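PDB 3X43: O-ureido-L-serine synthase from Streptomyces lavendulae, which catalyses, with pyridoxal 5'-phosphate as cofactor, the addition of hydroxyurea to O-acetyl-L-serine, giving O-ureido-L-serine on the way to the antibiotic D-cycloserine. Local coordinates for residues Gly86-Ala91 with Gly109-Leu114; Ile260-Ser265 with Ala288-Thr293. One frame throughout, in Å; residues are numbered along the deposited sequence.

Contact 1 (Gly86-Ala91 with Gly109-Leu114); sequences GYRFVA and GGKLVL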
ATOM      1  N   GLY B  86      22.962  -7.560  11.964  1.00 51.40           N
ATOM      2  CA  GLY B  86      24.215  -7.567  12.704  1.00 52.42           C
ATOM      3  C   GLY B  86      24.711  -8.907  13.216  1.00 53.21           C
ATOM      4  O   GLY B  86      25.300  -8.984  14.292  1.00 56.64           O
ATOM      5  N   TYR B  87      24.476  -9.964  12.453  1.00 51.61           N
ATOM      6  CA  TYR B  87      24.926 -11.288  12.838  1.00 51.55           C
ATOM      7  C   TYR B  87      25.971 -11.796  11.853  1.00 53.45           C
ATOM      8  O   TYR B  87      26.143 -11.253  10.761  1.00 53.05           O
ATOM      9  CB  TYR B  87      23.755 -12.264  12.855  1.00 50.15           C
ATOM     10  CG  TYR B  87      22.693 -11.943  13.874  1.00 50.16           C
ATOM     11  CD1 TYR B  87      22.968 -12.023  15.238  1.00 51.01           C
ATOM     12  CD2 TYR B  87      21.404 -11.580  13.477  1.00 48.96           C
ATOM     13  CE1 TYR B  87      21.977 -11.751  16.185  1.00 50.20           C
ATOM     14  CE2 TYR B  87      20.411 -11.308  14.421  1.00 49.61           C
ATOM     15  CZ  TYR B  87      20.706 -11.398  15.771  1.00 49.04           C
ATOM     16  OH  TYR B  87      19.732 -11.162  16.710  1.00 50.61           O
ATOM     17  N   ARG B  88      26.680 -12.840  12.257  1.00 57.20           N
ATOM     18  CA  ARG B  88      27.690 -13.452  11.410  1.00 58.64           C
ATOM     19  C   ARG B  88      26.968 -14.644  10.797  1.00 56.48           C
ATOM     20  O   ARG B  88      26.136 -15.270  11.458  1.00 54.51           O
ATOM     21  CB  ARG B  88      28.879 -13.928  12.253  1.00 63.96           C
ATOM     22  CG  ARG B  88      30.251 -13.697  11.618  1.00 68.86           C
ATOM     23  CD  ARG B  88      31.256 -14.755  12.071  1.00 70.68           C
ATOM     24  NE  ARG B  88      32.115 -14.282  13.155  1.00 75.65           N
ATOM     25  CZ  ARG B  88      32.366 -14.969  14.269  1.00 76.78           C
ATOM     26  NH1 ARG B  88      31.824 -16.165  14.449  1.00 77.07           N
ATOM     27  NH2 ARG B  88      33.164 -14.464  15.203  1.00 76.80           N
ATOM     28  N   PHE B  89      27.262 -14.952   9.542  1.00 54.39           N
ATOM     29  CA  PHE B  89      26.599 -16.075   8.907  1.00 52.61           C
ATOM     30  C   PHE B  89      27.543 -17.064   8.248  1.00 54.14           C
ATOM     31  O   PHE B  89      28.421 -16.688   7.473  1.00 51.76           O
ATOM     32  CB  PHE B  89      25.586 -15.584   7.875  1.00 51.91           C
ATOM     33  CG  PHE B  89      24.861 -16.692   7.192  1.00 50.42           C
ATOM     34  CD1 PHE B  89      24.064 -17.565   7.924  1.00 48.99           C
ATOM     35  CD2 PHE B  89      25.033 -16.918   5.837  1.00 50.21           C
ATOM     36  CE1 PHE B  89      23.461 -18.652   7.314  1.00 50.32           C
ATOM     37  CE2 PHE B  89      24.430 -18.006   5.217  1.00 50.13           C
ATOM     38  CZ  PHE B  89      23.646 -18.875   5.956  1.00 48.87           C
ATOM     39  N   VAL B  90      27.346 -18.340   8.564  1.00 57.93           N
ATOM     40  CA  VAL B  90      28.155 -19.414   8.004  1.00 59.62           C
ATOM     41  C   VAL B  90      27.245 -20.471   7.395  1.00 61.31           C
ATOM     42  O   VAL B  90      26.362 -21.010   8.068  1.00 59.50           O
ATOM     43  CB  VAL B  90      29.032 -20.096   9.081  1.00 60.44           C
ATOM     44  CG1 VAL B  90      30.224 -20.774   8.420  1.00 60.95           C
ATOM     45  CG2 VAL B  90      29.502 -19.075  10.108  1.00 59.60           C
ATOM     46  N   ALA B  91      27.460 -20.761   6.117  1.00 65.64           N
ATOM     47  CA  ALA B  91      26.659 -21.756   5.417  1.00 70.83           C
ATOM     48  C   ALA B  91      27.541 -22.878   4.884  1.00 74.35           C
ATOM     49  O   ALA B  91      28.714 -22.666   4.563  1.00 73.61           O
ATOM     50  CB  ALA B  91      25.899 -21.102   4.276  1.00 70.72           C
ATOM     51  N   GLY B 109      28.282 -10.908   3.033  1.00 61.48           N
ATOM     52  CA  GLY B 109      29.277 -11.045   4.087  1.00 65.43           C
ATOM     53  C   GLY B 109      29.300 -12.367   4.834  1.00 66.59           C
ATOM     54  O   GLY B 109      29.727 -12.428   5.990  1.00 65.74           O
ATOM     55  N   GLY B 110      28.850 -13.429   4.179  1.00 67.74           N
ATOM     56  CA  GLY B 110      28.833 -14.722   4.831  1.00 72.31           C
ATOM     57  C   GLY B 110      30.158 -15.450   4.743  1.00 75.49           C
ATOM     58  O   GLY B 110      30.835 -15.404   3.715  1.00 76.20           O
ATOM     59  N   LYS B 111      30.541 -16.108   5.833  1.00 77.44           N
ATOM     60  CA  LYS B 111      31.778 -16.875   5.864  1.00 78.98           C
ATOM     61  C   LYS B 111      31.396 -18.274   5.395  1.00 80.98           C
ATOM     62  O   LYS B 111      30.689 -18.998   6.094  1.00 79.83           O
ATOM     63  CB  LYS B 111      32.344 -16.917   7.286  1.00 78.57           C
ATOM     64  CG  LYS B 111      33.473 -15.923   7.532  1.00 77.64           C
ATOM     65  CD  LYS B 111      33.139 -14.965   8.666  1.00 78.52           C
ATOM     66  CE  LYS B 111      33.921 -13.657   8.542  1.00 80.43           C
ATOM     67  NZ  LYS B 111      33.039 -12.454   8.404  1.00 78.00           N
ATOM     68  N   LEU B 112      31.861 -18.641   4.205  1.00 84.09           N
ATOM     69  CA  LEU B 112      31.543 -19.937   3.609  1.00 87.29           C
ATOM     70  C   LEU B 112      32.575 -21.041   3.835  1.00 88.92           C
ATOM     71  O   LEU B 112      33.786 -20.805   3.808  1.00 89.11           O
ATOM     72  CB  LEU B 112      31.314 -19.762   2.103  1.00 88.24           C
ATOM     73  CG  LEU B 112      30.597 -20.889   1.352  1.00 89.30           C
ATOM     74  CD1 LEU B 112      29.122 -20.546   1.199  1.00 88.69           C
ATOM     75  CD2 LEU B 112      31.244 -21.086  -0.010  1.00 88.12           C
ATOM     76  N   VAL B 113      32.071 -22.252   4.053  1.00 90.48           N
ATOM     77  CA  VAL B 113      32.907 -23.426   4.269  1.00 92.05           C
ATOM     78  C   VAL B 113      32.336 -24.586   3.452  1.00 93.80           C
ATOM     79  O   VAL B 113      31.259 -25.108   3.753  1.00 92.77           O
ATOM     80  CB  VAL B 113      32.948 -23.817   5.760  1.00 91.55           C
ATOM     81  CG1 VAL B 113      33.698 -22.755   6.545  1.00 92.14           C
ATOM     82  CG2 VAL B 113      31.538 -23.976   6.302  1.00 91.21           C
ATOM     83  N   LEU B 114      33.062 -24.978   2.408  1.00 96.04           N
ATOM     84  CA  LEU B 114      32.620 -26.057   1.535  1.00 98.23           C
ATOM     85  C   LEU B 114      33.281 -27.398   1.833  1.00100.02           C
ATOM     86  O   LEU B 114      34.449 -27.470   2.225  1.00 99.10           O
ATOM     87  CB  LEU B 114      32.856 -25.682   0.067  1.00 98.69           C
ATOM     88  CG  LEU B 114      34.010 -24.728  -0.253  1.00 98.93           C
ATOM     89  CD1 LEU B 114      35.154 -25.496  -0.898  1.00 99.94           C
ATOM     90  CD2 LEU B 114      33.518 -23.625  -1.177  1.00 98.90           C
TER

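Contact 2 (Ile260-Ser265 with Ala288-Thr293); sequences IFAGIS and AMLPDT. With PLP (pyridoxal-5'-phosphate), chain J.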
ATOM      1  N   ILE B 260       7.503 -12.242 -16.878  1.00 33.41           N
ATOM      2  CA  ILE B 260       7.753 -12.613 -15.486  1.00 35.01           C
ATOM      3  C   ILE B 260       8.901 -13.626 -15.453  1.00 34.76           C
ATOM      4  O   ILE B 260       8.725 -14.787 -15.807  1.00 35.30           O
ATOM      5  CB  ILE B 260       6.485 -13.217 -14.845  1.00 34.33           C
ATOM      6  CG1 ILE B 260       5.332 -12.217 -14.972  1.00 31.74           C
ATOM      7  CG2 ILE B 260       6.752 -13.575 -13.380  1.00 31.47           C
ATOM      8  CD1 ILE B 260       4.000 -12.741 -14.511  1.00 34.36           C
ATOM      9  N   PHE B 261      10.074 -13.172 -15.027  1.00 31.50           N
ATOM     10  CA  PHE B 261      11.260 -14.015 -14.994  1.00 34.33           C
ATOM     11  C   PHE B 261      11.470 -14.704 -13.654  1.00 35.27           C
ATOM     12  O   PHE B 261      12.016 -14.115 -12.720  1.00 37.53           O
ATOM     13  CB  PHE B 261      12.491 -13.170 -15.354  1.00 34.87           C
ATOM     14  CG  PHE B 261      13.737 -13.972 -15.593  1.00 33.22           C
ATOM     15  CD1 PHE B 261      13.674 -15.227 -16.185  1.00 35.15           C
ATOM     16  CD2 PHE B 261      14.979 -13.471 -15.223  1.00 35.81           C
ATOM     17  CE1 PHE B 261      14.832 -15.970 -16.403  1.00 35.56           C
ATOM     18  CE2 PHE B 261      16.144 -14.211 -15.438  1.00 34.90           C
ATOM     19  CZ  PHE B 261      16.067 -15.457 -16.027  1.00 32.74           C
ATOM     20  N   ALA B 262      11.054 -15.962 -13.577  1.00 34.19           N
ATOM     21  CA  ALA B 262      11.170 -16.740 -12.358  1.00 34.51           C
ATOM     22  C   ALA B 262      11.998 -17.991 -12.606  1.00 37.27           C
ATOM     23  O   ALA B 262      12.457 -18.214 -13.724  1.00 41.23           O
ATOM     24  CB  ALA B 262       9.796 -17.112 -11.858  1.00 31.50           C
ATOM     25  N   GLY B 263      12.176 -18.800 -11.562  1.00 38.31           N
ATOM     26  CA  GLY B 263      12.970 -20.016 -11.660  1.00 40.33           C
ATOM     27  C   GLY B 263      12.231 -21.280 -12.061  1.00 40.64           C
ATOM     28  O   GLY B 263      11.098 -21.210 -12.533  1.00 42.67           O
ATOM     29  N   ILE B 264      12.867 -22.437 -11.860  1.00 41.76           N
ATOM     30  CA  ILE B 264      12.278 -23.730 -12.236  1.00 39.21           C
ATOM     31  C   ILE B 264      11.031 -24.141 -11.459  1.00 37.94           C
ATOM     32  O   ILE B 264      10.037 -24.567 -12.061  1.00 38.28           O
ATOM     33  CB  ILE B 264      13.299 -24.907 -12.107  1.00 40.97           C
ATOM     34  CG1 ILE B 264      14.725 -24.435 -12.409  1.00 41.26           C
ATOM     35  CG2 ILE B 264      12.894 -26.045 -13.023  1.00 36.96           C
ATOM     36  CD1 ILE B 264      14.886 -23.726 -13.715  1.00 40.08           C
ATOM     37  N   SER B 265      11.072 -24.039 -10.133  1.00 34.22           N
ATOM     38  CA  SER B 265       9.909 -24.438  -9.330  1.00 34.59           C
ATOM     39  C   SER B 265       8.699 -23.567  -9.644  1.00 31.07           C
ATOM     40  O   SER B 265       7.562 -23.974  -9.445  1.00 31.53           O
ATOM     41  CB  SER B 265      10.224 -24.363  -7.825  1.00 34.57           C
ATOM     42  OG  SER B 265      10.499 -23.033  -7.413  1.00 38.03           O
ATOM     43  N   ALA B 288      -0.928 -19.744  -8.608  1.00 26.62           N
ATOM     44  CA  ALA B 288       0.311 -20.496  -8.563  1.00 25.42           C
ATOM     45  C   ALA B 288       1.395 -19.666  -7.872  1.00 28.12           C
ATOM     46  O   ALA B 288       1.438 -18.446  -8.034  1.00 28.87           O
ATOM     47  CB  ALA B 288       0.743 -20.849  -9.980  1.00 22.79           C
ATOM     48  N   MET B 289       2.255 -20.334  -7.103  1.00 27.86           N
ATOM     49  CA  MET B 289       3.352 -19.671  -6.386  1.00 29.24           C
ATOM     50  C   MET B 289       4.624 -19.626  -7.227  1.00 28.23           C
ATOM     51  O   MET B 289       5.052 -20.642  -7.758  1.00 33.05           O
ATOM     52  CB  MET B 289       3.679 -20.407  -5.078  1.00 26.73           C
ATOM     53  CG  MET B 289       2.604 -20.351  -3.996  1.00 25.85           C
ATOM     54  SD  MET B 289       2.347 -18.711  -3.276  1.00 33.12           S
ATOM     55  CE  MET B 289       3.996 -18.248  -2.744  1.00 23.76           C
ATOM     56  N   LEU B 290       5.230 -18.444  -7.322  1.00 27.97           N
ATOM     57  CA  LEU B 290       6.471 -18.223  -8.067  1.00 26.14           C
ATOM     58  C   LEU B 290       7.513 -17.948  -6.965  1.00 26.87           C
ATOM     59  O   LEU B 290       7.740 -16.805  -6.580  1.00 25.03           O
ATOM     60  CB  LEU B 290       6.317 -16.994  -8.964  1.00 26.28           C
ATOM     61  CG  LEU B 290       5.869 -17.190 -10.411  1.00 30.30           C
ATOM     62  CD1 LEU B 290       4.709 -18.161 -10.485  1.00 19.77           C
ATOM     63  CD2 LEU B 290       5.490 -15.845 -10.992  1.00 28.71           C
ATOM     64  N   PRO B 291       8.188 -18.995  -6.487  1.00 26.47           N
ATOM     65  CA  PRO B 291       9.181 -18.845  -5.415  1.00 29.42           C
ATOM     66  C   PRO B 291      10.400 -17.940  -5.542  1.00 31.14           C
ATOM     67  O   PRO B 291      10.861 -17.405  -4.536  1.00 34.52           O
ATOM     68  CB  PRO B 291       9.570 -20.295  -5.085  1.00 27.80           C
ATOM     69  CG  PRO B 291       8.460 -21.144  -5.701  1.00 26.64           C
ATOM     70  CD  PRO B 291       8.082 -20.394  -6.936  1.00 22.18           C
ATOM     71  N   ASP B 292      10.940 -17.752  -6.736  1.00 33.12           N
ATOM     72  CA  ASP B 292      12.124 -16.912  -6.829  1.00 34.56           C
ATOM     73  C   ASP B 292      12.416 -16.353  -8.206  1.00 35.12           C
ATOM     74  O   ASP B 292      11.725 -16.679  -9.177  1.00 37.79           O
ATOM     75  CB  ASP B 292      13.352 -17.676  -6.301  1.00 35.77           C
ATOM     76  CG  ASP B 292      13.782 -18.847  -7.206  1.00 40.75           C
ATOM     77  OD1 ASP B 292      13.107 -19.145  -8.217  1.00 37.35           O
ATOM     78  OD2 ASP B 292      14.819 -19.474  -6.892  1.00 40.10           O
ATOM     79  N   THR B 293      13.433 -15.496  -8.274  1.00 30.08           N
ATOM     80  CA  THR B 293      13.832 -14.872  -9.531  1.00 33.43           C
ATOM     81  C   THR B 293      14.662 -15.821 -10.387  1.00 36.19           C
ATOM     82  O   THR B 293      15.517 -16.550  -9.875  1.00 35.23           O
ATOM     83  CB  THR B 293      14.664 -13.596  -9.306  1.00 30.61           C
ATOM     84  OG1 THR B 293      15.206 -13.161 -10.556  1.00 37.54           O
ATOM     85  CG2 THR B 293      15.809 -13.855  -8.339  1.00 32.99           C
TER
HETATM   86  N1  PLP J 401      11.237 -23.241  -4.819  1.00 35.43           N
HETATM   87  C2  PLP J 401      12.440 -22.610  -4.483  1.00 38.66           C
HETATM   88  C2A PLP J 401      13.387 -22.096  -5.546  1.00 38.22           C
HETATM   89  C3  PLP J 401      12.724 -22.477  -3.153  1.00 41.01           C
HETATM   90  O3  PLP J 401      13.833 -21.828  -2.751  1.00 40.92           O
HETATM   91  C4  PLP J 401      11.806 -22.991  -2.199  1.00 38.93           C
HETATM   92  C4A PLP J 401      12.104 -22.777  -0.658  1.00 39.85           C
HETATM   93  C5  PLP J 401      10.611 -23.632  -2.633  1.00 39.49           C
HETATM   94  C6  PLP J 401      10.362 -23.726  -3.924  1.00 39.28           C
HETATM   95  C5A PLP J 401       9.658 -24.379  -1.704  1.00 38.37           C
HETATM   96  O4P PLP J 401       9.069 -23.555  -0.690  1.00 41.91           O
HETATM   97  P   PLP J 401       8.812 -24.060   0.800  1.00 39.27           P
HETATM   98  O1P PLP J 401      10.123 -24.372   1.362  1.00 34.42           O
HETATM   99  O2P PLP J 401       8.157 -22.973   1.520  1.00 37.12           O
HETATM  100  O3P PLP J 401       7.951 -25.237   0.709  1.00 31.57           O
HETATM  101  O   HOH W   1      11.060 -20.775  -8.938  1.00 34.00           O

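Contact 1 (Gly86-Ala91 with Gly109-Leu114)
A beta-alpha-beta unit, in which strand 88-91 passes through helix 99-107 to strand 111-112, brings Phe89, Val90 and Ala91 alongside Gly110-Val113. Strand 111-112 is outermost in this chain's sheet, with Leu112 hydrogen-bonded through its backbone to the second subunit. One bond runs from Lys111 N to Phe89 O at 2.7 Å, with the donor nearly in line with the carbonyl (C=O...N angle 173°). Further on, Val113 N reaches Ala91 O at 3.4 Å, a weak bond though a straight one. Between the two, Val90 CA approaches Lys111 O at 3.2 Å as a CA-H...O contact. The end-to-end directions of 88-91 and 110-113 are 44° apart.

The side chains divide between two faces. Val90 has CG1 anti to its backbone N (chi1 -157°), which sets that methyl against Lys111 O, 3.0 Å away, and 4.1 Å from Val113 CG2. On the same face as Val90, the aliphatic parts of Arg88 and Lys111 meet, CD to CD at 3.9 Å, and Trp314 of the second subunit packs on both. On the other face, Ala91 CB lies 4.5 Å from Leu112 CD1, and Phe89 turns its ring toward helix 73-85. Gly109, with positive phi, ends helix 99-107 in a Schellman motif just before the chain enters the strand. Parallel strands joined through a helix, with further helices packed against the sheet, are typical of the alpha/beta domains of fold-type II PLP enzymes.

Contact 2 (Ile260-Ser265 with Ala288-Thr293)
The loop leading into helix 264-279 and the turn leaving strand 284-290 meet at a single backbone bridge, Ala262 with Thr293, their end-to-end directions 109° apart. In this fold-type II PLP enzyme they contribute Ser265, Pro291 and Asp292 to the cofactor pocket, around the pyridine nitrogen and the ring methyl. Gly263 N, at the N-cap position of the helix, donates to Asp292 O at 3.2 Å; the donor stands well above the carbonyl plane and the bond is bent (137° at the hydrogen). Having no side chain, Gly263 leaves the room in which Asp292 OD1 sits close to its backbone.

Behind the bridge lies an apolar layer. Ile260 and Leu290 cross at about a right angle, CG2 to CD2 at 3.5 Å, while Ala262 CB rests on Leu290 CG. Strand 27-33 supports Leu290 through Val31 and Val33.

On the cofactor side, Ser265 has OG between its backbone N and carbonyl carbon (chi1 64°), a position from which it also touches Pro291 CG at 3.3 Å. The proline ring adds a second surface at the cofactor nitrogen, with CB 3.4 Å from PLP N1. Asp292 extends beside the ring methyl, its OD2 3.3 Å from PLP C2A, and that same oxygen is hydrogen-bonded to Tyr297 and to Asn73, itself a cofactor ligand. A water ties the two segments together by donating to both Asp292 OD1 and Ser265 OG. The serine hydroxyl, accepting from this water, in turn donates a hydrogen bond from Ser265 OG to PLP N1 at 2.7 Å, consistent with a ring nitrogen that is not protonated.

Overall arrangement
The two contacts show how one chain can build a cofactor site from separate alpha/beta parts. Contact 1 belongs to the four-stranded parallel sheet, and contact 2 joins the end of strand 284-290 of the larger mixed sheet to the N-terminus of helix 264-279; their centres are 26 Å apart and their nearest atoms about 16 Å. Contact 2 borders the cofactor directly, whereas in contact 1 the side chain of Phe89 remains about 13 Å from it. Helix 73-85 joins the two regions: it packs against Phe89, and its first residue, Asn73, binds both the cofactor and Asp292. Each contact also meets the second subunit of the homotetramer, at different residues.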